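Local coordinates for protein succinate-semialdehyde dehydrogenase (NAD(P)(+)) (Marinobacter aquaeolei, PDB 3RH9) that probably oxidises succinate semialdehyde to succinate with a nicotinamide coenzyme, as a member of the aldehyde dehydrogenase family, at residues R93-E98 with F159-I164; A183-L188 with P331-Q336; D347-G352 with G358-E363. All coordinates share one frame; numbering follows the deposited sequence.

Interaction 1 (R93-E98 with F159-I164)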
loop_
_atom_site.group_PDB
_atom_site.type_symbol
_atom_site.label_atom_id
_atom_site.label_comp_id
_atom_site.label_asym_id
_atom_site.label_seq_id
_atom_site.Cartn_x
_atom_site.Cartn_y
_atom_site.Cartn_z
ATOM N N ARG A 93 19.606 21.392 20.193
ATOM C CA ARG A 93 19.846 21.369 21.639
ATOM C C ARG A 93 18.811 20.513 22.331
ATOM O O ARG A 93 19.146 19.559 23.036
ATOM C CB ARG A 93 19.826 22.772 22.239
ATOM C CG ARG A 93 20.497 22.847 23.598
ATOM C CD ARG A 93 20.477 24.253 24.181
ATOM N NE ARG A 93 19.112 24.742 24.389
ATOM C CZ ARG A 93 18.520 24.857 25.574
ATOM N NH1 ARG A 93 19.176 24.531 26.678
ATOM N NH2 ARG A 93 17.274 25.310 25.656
ATOM N N ILE A 94 17.550 20.865 22.122
ATOM C CA ILE A 94 16.436 20.113 22.681
ATOM C C ILE A 94 16.466 18.640 22.254
ATOM O O ILE A 94 16.104 17.747 23.019
ATOM C CB ILE A 94 15.095 20.754 22.275
ATOM C CG1 ILE A 94 15.019 22.181 22.822
ATOM C CG2 ILE A 94 13.932 19.936 22.782
ATOM C CD1 ILE A 94 14.134 23.106 22.023
ATOM N N LEU A 95 16.904 18.384 21.029
ATOM C CA LEU A 95 16.960 17.026 20.547
ATOM C C LEU A 95 17.990 16.271 21.381
ATOM O O LEU A 95 17.726 15.193 21.927
ATOM C CB LEU A 95 17.359 17.015 19.078
ATOM C CG LEU A 95 16.964 15.760 18.304
ATOM C CD1 LEU A 95 16.797 16.069 16.830
ATOM C CD2 LEU A 95 17.977 14.643 18.515
ATOM N N CYS A 96 19.166 16.870 21.485
ATOM C CA CYS A 96 20.270 16.286 22.213
ATOM C C CYS A 96 19.864 15.873 23.623
ATOM O O CYS A 96 20.165 14.760 24.082
ATOM C CB CYS A 96 21.409 17.293 22.295
ATOM S SG CYS A 96 22.791 16.718 23.264
HETATM N N MSE A 97 19.181 16.773 24.319
HETATM C CA MSE A 97 18.926 16.546 25.726
HETATM C C MSE A 97 17.904 15.461 25.990
HETATM O O MSE A 97 18.000 14.763 26.998
HETATM C CB MSE A 97 18.533 17.837 26.425
HETATM C CG MSE A 97 19.736 18.706 26.734
HETATM SE SE MSE A 97 19.250 20.555 27.114
HETATM C CE MSE A 97 21.046 21.262 27.517
ATOM N N GLU A 98 16.933 15.305 25.095
ATOM C CA GLU A 98 15.873 14.327 25.333
ATOM C C GLU A 98 16.184 12.949 24.736
ATOM O O GLU A 98 15.733 11.930 25.246
ATOM C CB GLU A 98 14.515 14.851 24.848
ATOM C CG GLU A 98 14.410 14.998 23.356
ATOM C CD GLU A 98 13.047 15.524 22.921
ATOM O OE1 GLU A 98 12.139 15.626 23.783
ATOM O OE2 GLU A 98 12.884 15.836 21.721
ATOM N N PHE A 159 14.413 9.279 15.546
ATOM C CA PHE A 159 14.701 10.544 14.875
ATOM C C PHE A 159 13.611 11.545 15.177
ATOM O O PHE A 159 12.661 11.692 14.408
ATOM C CB PHE A 159 14.849 10.350 13.370
ATOM C CG PHE A 159 16.125 9.687 12.980
ATOM C CD1 PHE A 159 16.152 8.342 12.669
ATOM C CD2 PHE A 159 17.309 10.410 12.938
ATOM C CE1 PHE A 159 17.339 7.718 12.313
ATOM C CE2 PHE A 159 18.505 9.793 12.583
ATOM C CZ PHE A 159 18.515 8.438 12.268
ATOM N N PRO A 160 13.741 12.230 16.316
ATOM C CA PRO A 160 12.691 13.141 16.786
ATOM C C PRO A 160 12.346 14.239 15.767
ATOM O O PRO A 160 11.215 14.716 15.774
ATOM C CB PRO A 160 13.286 13.726 18.071
ATOM C CG PRO A 160 14.298 12.700 18.518
ATOM C CD PRO A 160 14.879 12.163 17.246
ATOM N N ILE A 161 13.282 14.624 14.903
ATOM C CA ILE A 161 12.955 15.565 13.833
ATOM C C ILE A 161 13.042 14.979 12.422
ATOM O O ILE A 161 12.334 15.406 11.538
ATOM C CB ILE A 161 13.777 16.868 13.904
ATOM C CG1 ILE A 161 12.964 18.027 13.329
ATOM C CG2 ILE A 161 15.076 16.740 13.150
ATOM C CD1 ILE A 161 11.682 18.343 14.090
ATOM N N GLY A 162 13.910 14.007 12.204
ATOM C CA GLY A 162 14.058 13.429 10.878
ATOM C C GLY A 162 12.832 12.667 10.390
ATOM O O GLY A 162 12.363 12.881 9.269
HETATM N N MSE A 163 12.316 11.772 11.232
HETATM C CA MSE A 163 11.137 10.997 10.879
HETATM C C MSE A 163 10.000 11.897 10.424
HETATM O O MSE A 163 9.565 11.827 9.275
HETATM C CB MSE A 163 10.663 10.133 12.053
HETATM C CG MSE A 163 11.584 8.983 12.384
HETATM SE SE MSE A 163 12.258 8.127 10.755
HETATM C CE MSE A 163 13.296 6.703 11.636
ATOM N N ILE A 164 9.516 12.742 11.328
ATOM C CA ILE A 164 8.365 13.566 11.021
ATOM C C ILE A 164 8.562 14.347 9.719
ATOM O O ILE A 164 7.606 14.581 8.988
ATOM C CB ILE A 164 8.045 14.527 12.163
ATOM C CG1 ILE A 164 6.643 15.113 11.968
ATOM C CG2 ILE A 164 9.098 15.616 12.227
ATOM C CD1 ILE A 164 5.579 14.079 11.622
#
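P160 closes the Pro-Trp-Asn-Phe-Pro turn familiar from aldehyde dehydrogenases, where the chain leaves strand 151-154 and enters helix 162-174 of the Rossmann-type coenzyme domain; L95 of helix 88-99 packs on this turn. With CG anti to the backbone N (chi1 -158°), the leucine sends its isopropyl end across the proline ring at roughly a right angle, and its branches divide the work. L95 CG approaches P160 CG to 4.1 Å, while CD2 lies against the CG and CD corner of the ring. The other methyl, CD1, goes to the next residue, where it meets I161 CG2 at 4.1 Å. A serine in place of L95 would probably take away the leucine's cover from P160 and I161 CG2 and open a gap between helix 88-99 and the turn. One turn further along, E98 adds a looser touch, OE2 standing 4.2 Å from P160 CB. The polar partner of this oxygen is the hydroxyl of T189, on helix 188-197, with which it forms a hydrogen bond. From helix 103-123, E109 OE2 receives both the I161 and G162 N-H groups at the start of helix 162-174. The contact itself is therefore purely van der Waals, and the buried carboxylate of E98 finds its partners on helix 188-197.

Interaction 2 (A183-L188 with P331-Q336)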
loop_
_atom_site.group_PDB
_atom_site.type_symbol
_atom_site.label_atom_id
_atom_site.label_comp_id
_atom_site.label_asym_id
_atom_site.label_seq_id
_atom_site.Cartn_x
_atom_site.Cartn_y
_atom_site.Cartn_z
ATOM N N ALA A 183 6.857 10.254 19.947
ATOM C CA ALA A 183 7.124 9.349 21.056
ATOM C C ALA A 183 7.174 10.151 22.365
ATOM O O ALA A 183 7.667 11.275 22.384
ATOM C CB ALA A 183 8.431 8.622 20.810
ATOM N N SER A 184 6.666 9.588 23.458
ATOM C CA SER A 184 6.705 10.306 24.731
ATOM C C SER A 184 8.129 10.480 25.273
ATOM O O SER A 184 8.347 11.257 26.197
ATOM C CB SER A 184 5.835 9.626 25.778
ATOM O OG SER A 184 4.489 9.608 25.367
ATOM N N GLU A 185 9.088 9.752 24.705
ATOM C CA GLU A 185 10.497 9.907 25.059
ATOM C C GLU A 185 11.094 11.163 24.431
ATOM O O GLU A 185 12.095 11.695 24.916
ATOM C CB GLU A 185 11.317 8.690 24.606
ATOM C CG GLU A 185 11.008 7.382 25.344
ATOM C CD GLU A 185 9.815 6.604 24.754
ATOM O OE1 GLU A 185 9.249 7.038 23.713
ATOM O OE2 GLU A 185 9.456 5.547 25.336
ATOM N N THR A 186 10.488 11.623 23.337
ATOM C CA THR A 186 11.017 12.778 22.610
ATOM C C THR A 186 9.948 13.716 22.055
ATOM O O THR A 186 9.888 13.947 20.852
ATOM C CB THR A 186 11.944 12.333 21.463
ATOM O OG1 THR A 186 11.323 11.258 20.746
ATOM C CG2 THR A 186 13.300 11.876 22.013
ATOM N N PRO A 187 9.117 14.285 22.940
ATOM C CA PRO A 187 8.055 15.194 22.511
ATOM C C PRO A 187 8.563 16.622 22.299
ATOM O O PRO A 187 7.937 17.394 21.582
ATOM C CB PRO A 187 7.095 15.186 23.696
ATOM C CG PRO A 187 7.772 14.414 24.790
ATOM C CD PRO A 187 9.174 14.184 24.403
ATOM N N LEU A 188 9.684 16.972 22.914
ATOM C CA LEU A 188 10.099 18.369 22.958
ATOM C C LEU A 188 10.623 18.861 21.619
ATOM O O LEU A 188 10.521 20.048 21.295
ATOM C CB LEU A 188 11.144 18.607 24.056
ATOM C CG LEU A 188 10.839 17.990 25.425
ATOM C CD1 LEU A 188 12.068 18.079 26.305
ATOM C CD2 LEU A 188 9.611 18.630 26.080
ATOM N N PRO A 331 24.318 8.641 25.530
ATOM C CA PRO A 331 23.740 7.452 26.155
ATOM C C PRO A 331 22.719 6.819 25.221
ATOM O O PRO A 331 22.396 7.415 24.186
ATOM C CB PRO A 331 23.021 8.011 27.385
ATOM C CG PRO A 331 23.231 9.505 27.361
ATOM C CD PRO A 331 23.668 9.874 25.987
ATOM N N LEU A 332 22.246 5.622 25.570
ATOM C CA LEU A 332 21.091 5.004 24.913
ATOM C C LEU A 332 19.832 5.596 25.532
ATOM O O LEU A 332 19.901 6.220 26.573
ATOM C CB LEU A 332 21.088 3.490 25.123
ATOM C CG LEU A 332 22.315 2.679 24.741
ATOM C CD1 LEU A 332 22.059 1.225 25.056
ATOM C CD2 LEU A 332 22.622 2.858 23.269
ATOM N N ILE A 333 18.682 5.383 24.909
ATOM C CA ILE A 333 17.476 6.119 25.263
ATOM C C ILE A 333 16.883 5.742 26.622
ATOM O O ILE A 333 16.336 6.593 27.322
ATOM C CB ILE A 333 16.392 5.946 24.167
ATOM C CG1 ILE A 333 15.271 6.973 24.329
ATOM C CG2 ILE A 333 15.851 4.509 24.160
ATOM C CD1 ILE A 333 15.634 8.371 23.835
ATOM N N ASN A 334 16.965 4.465 26.982
ATOM C CA ASN A 334 16.399 3.990 28.249
ATOM C C ASN A 334 16.897 2.638 28.717
ATOM O O ASN A 334 17.642 1.953 28.018
ATOM C CB ASN A 334 14.857 4.047 28.274
ATOM C CG ASN A 334 14.187 3.148 27.232
ATOM O OD1 ASN A 334 14.689 2.090 26.866
ATOM N ND2 ASN A 334 13.025 3.570 26.777
ATOM N N LYS A 335 16.485 2.273 29.924
ATOM C CA LYS A 335 16.978 1.068 30.568
ATOM C C LYS A 335 16.634 -0.169 29.756
ATOM O O LYS A 335 17.444 -1.076 29.635
ATOM C CB LYS A 335 16.437 0.939 31.993
ATOM C CG LYS A 335 17.150 -0.141 32.773
ATOM C CD LYS A 335 16.885 -0.046 34.268
ATOM C CE LYS A 335 17.708 -1.100 35.038
ATOM N NZ LYS A 335 17.453 -2.516 34.574
ATOM N N GLN A 336 15.440 -0.202 29.184
ATOM C CA GLN A 336 15.048 -1.364 28.407
ATOM C C GLN A 336 16.026 -1.557 27.235
ATOM O O GLN A 336 16.531 -2.675 27.013
ATOM C CB GLN A 336 13.603 -1.231 27.929
ATOM C CG GLN A 336 12.991 -2.513 27.376
ATOM C CD GLN A 336 11.647 -2.258 26.672
ATOM O OE1 GLN A 336 11.580 -2.225 25.438
ATOM N NE2 GLN A 336 10.584 -2.055 27.456
#
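E185 turns CG anti to its own carbonyl carbon (chi1 -68°) and then bends at chi2 (85°), which folds the carboxylate back over its own turn, leaving OE2 as the oxygen nearer N334 and CB facing I333. With CG1 anti to the backbone N (chi1 -166°), I333 reaches the 183-188 turn with its longer branch. The closest apolar approach is E185 CB to I333 CG1, at 4.3 Å. Beside it the polar ends face one another loosely: E185 OE2 and N334 ND2 are 4.3 Å apart, too far for a hydrogen bond. The NH2 end of the amide points at the carboxylate, OE2 lying nearly on the line of the CG-ND2 bond; at this distance any attraction is probably weak and electrostatic. What sets the asparagine is its own helix. N334 is the N-cap of helix 335-350, its OD1 accepting the G337 N-H, and this bond fixes the turn of the amide and directs ND2 to the E185 side. E185 is presented by a type I beta turn from A183 to T186, closed by T186 N to A183 O at 3.0 Å. W157 packs against both E185 and T186, and Q288 OE1 receives the I333 N-H, so each side also has a partner beyond the contact. The arrangement spans two domains of the aldehyde dehydrogenase fold: the turn follows strand 178-181 of the Rossmann-type coenzyme domain, in a region that borders the coenzyme's adenosine end in relatives, whereas the capped helix belongs to the catalytic domain.

Interaction 3 (D347-G352 with G358-E363)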
loop_
_atom_site.group_PDB
_atom_site.type_symbol
_atom_site.label_atom_id
_atom_site.label_comp_id
_atom_site.label_asym_id
_atom_site.label_seq_id
_atom_site.Cartn_x
_atom_site.Cartn_y
_atom_site.Cartn_z
ATOM N N ASP A 347 25.087 -12.690 25.526
ATOM C CA ASP A 347 24.682 -13.888 24.810
ATOM C C ASP A 347 25.760 -14.291 23.825
ATOM O O ASP A 347 26.079 -15.467 23.691
ATOM C CB ASP A 347 23.378 -13.651 24.069
ATOM C CG ASP A 347 22.978 -14.827 23.210
ATOM O OD1 ASP A 347 22.551 -15.869 23.759
ATOM O OD2 ASP A 347 23.074 -14.701 21.972
ATOM N N ALA A 348 26.328 -13.303 23.144
ATOM C CA ALA A 348 27.380 -13.556 22.185
ATOM C C ALA A 348 28.601 -14.211 22.840
ATOM O O ALA A 348 29.168 -15.173 22.309
ATOM C CB ALA A 348 27.779 -12.268 21.496
ATOM N N LEU A 349 29.017 -13.669 23.981
ATOM C CA LEU A 349 30.195 -14.174 24.660
ATOM C C LEU A 349 29.907 -15.524 25.314
ATOM O O LEU A 349 30.786 -16.393 25.346
ATOM C CB LEU A 349 30.721 -13.167 25.690
ATOM C CG LEU A 349 31.215 -11.828 25.145
ATOM C CD1 LEU A 349 31.523 -10.897 26.293
ATOM C CD2 LEU A 349 32.428 -11.993 24.278
ATOM N N ASP A 350 28.687 -15.703 25.826
ATOM C CA ASP A 350 28.324 -16.983 26.419
ATOM C C ASP A 350 28.408 -18.085 25.383
ATOM O O ASP A 350 28.663 -19.236 25.731
ATOM C CB ASP A 350 26.926 -16.967 27.025
ATOM C CG ASP A 350 26.833 -16.099 28.273
ATOM O OD1 ASP A 350 27.902 -15.648 28.770
ATOM O OD2 ASP A 350 25.679 -15.873 28.743
ATOM N N LYS A 351 28.214 -17.740 24.114
ATOM C CA LYS A 351 28.212 -18.748 23.068
ATOM C C LYS A 351 29.504 -18.803 22.248
ATOM O O LYS A 351 29.568 -19.490 21.225
ATOM C CB LYS A 351 27.033 -18.536 22.135
ATOM C CG LYS A 351 25.665 -18.710 22.750
ATOM C CD LYS A 351 24.643 -18.284 21.723
ATOM C CE LYS A 351 23.283 -17.959 22.324
ATOM N NZ LYS A 351 22.343 -19.100 22.297
ATOM N N GLY A 352 30.529 -18.077 22.677
ATOM C CA GLY A 352 31.834 -18.203 22.051
ATOM C C GLY A 352 32.425 -16.980 21.378
ATOM O O GLY A 352 33.600 -16.963 21.049
ATOM N N GLY A 358 35.882 -3.048 23.467
ATOM C CA GLY A 358 34.828 -2.706 24.390
ATOM C C GLY A 358 34.997 -3.456 25.695
ATOM O O GLY A 358 36.027 -4.082 25.922
ATOM N N LYS A 359 33.973 -3.397 26.543
ATOM C CA LYS A 359 34.022 -3.960 27.889
ATOM C C LYS A 359 33.147 -5.218 28.045
ATOM O O LYS A 359 32.130 -5.379 27.356
ATOM C CB LYS A 359 33.550 -2.919 28.916
ATOM C CG LYS A 359 34.333 -1.609 28.997
ATOM C CD LYS A 359 33.709 -0.733 30.085
ATOM C CE LYS A 359 33.953 0.761 29.883
ATOM N NZ LYS A 359 35.151 1.290 30.609
ATOM N N GLN A 360 33.555 -6.094 28.964
ATOM C CA GLN A 360 32.726 -7.196 29.459
ATOM C C GLN A 360 31.462 -6.636 30.132
ATOM O O GLN A 360 31.527 -5.638 30.846
ATOM C CB GLN A 360 33.531 -8.008 30.482
ATOM C CG GLN A 360 34.288 -9.193 29.917
ATOM C CD GLN A 360 33.346 -10.314 29.524
ATOM O OE1 GLN A 360 32.219 -10.390 30.028
ATOM N NE2 GLN A 360 33.789 -11.184 28.618
ATOM N N PRO A 361 30.304 -7.277 29.914
ATOM C CA PRO A 361 29.026 -6.731 30.408
ATOM C C PRO A 361 28.984 -6.420 31.908
ATOM O O PRO A 361 28.282 -5.495 32.312
ATOM C CB PRO A 361 28.025 -7.826 30.067
ATOM C CG PRO A 361 28.627 -8.519 28.879
ATOM C CD PRO A 361 30.114 -8.496 29.108
ATOM N N ALA A 362 29.719 -7.161 32.724
ATOM C CA ALA A 362 29.688 -6.913 34.155
ATOM C C ALA A 362 30.396 -5.608 34.521
ATOM O O ALA A 362 30.177 -5.071 35.608
ATOM C CB ALA A 362 30.277 -8.080 34.922
ATOM N N GLU A 363 31.228 -5.096 33.616
ATOM C CA GLU A 363 31.972 -3.855 33.855
ATOM C C GLU A 363 31.173 -2.615 33.430
ATOM O O GLU A 363 31.593 -1.479 33.650
ATOM C CB GLU A 363 33.326 -3.881 33.123
ATOM C CG GLU A 363 34.300 -4.958 33.617
ATOM C CD GLU A 363 35.529 -5.106 32.717
ATOM O OE1 GLU A 363 35.730 -4.231 31.844
ATOM O OE2 GLU A 363 36.292 -6.097 32.875
#
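One methyl of L349 carries this contact: CD1 sits against both the amide of Q360 and the ring of P361. It approaches the amide from one side of its plane, tilted and, as modelled, displaced toward the nitrogen, with L349 CD1 at 3.3 Å from Q360 NE2 and at 3.8 Å from Q360 CD. The same methyl reaches P361 CD at 4.0 Å, so it fills the angle between a polar flat group and an apolar ring. The leucine gets there with CG anti to its carbonyl carbon (chi1 -63°), pointing off the helix toward the following loop. Q360 has a chain bent at chi2 (-72°), which folds its amide back over the leucine instead of letting it run straight outward.

Behind these side chains, the loop is shaped by a short 3-10 segment, 361-363, whose first turn is closed by E363 N to Q360 O at 2.8 Å. P361 also rests on K342, L345 and Q346, thus spanning the last turns of helix 335-350. The helix ends just past L349 in a Schellman motif: G352, with positive phi (118°), lets G352 N bond to L349 O and A353 N to A348 O. The chain then turns into strand 354-357, outermost of its sheet within this chain, and comes back as the loop holding Q360.

Chemically the contact is dispersion over a small area. The methyl packs against the amide off its plane, which covers apolar surface and leaves the amide's in-plane hydrogen-bonding directions unused by this contact, with Q360 itself exposed.

In the fold
Interactions 1 and 2 are neighbours, their centres about 10 Å apart, and they touch directly: E98 OE1 lies 2.9 Å from L188 N, a probable hydrogen bond tying helix 88-99 to the start of helix 188-197. Interactions 2 and 3 sit at the two ends of helix 335-350, N334 capping its start and L349 lying near its end; their centres are about 25 Å apart. Interaction 3, in the catalytic domain, is the peripheral member, about 29 Å from the centre of the chain against 11 and 14 Å for interactions 1 and 2. All three lie away from E256, the predicted active-site residue, and concern the packing within and between the coenzyme and catalytic domains.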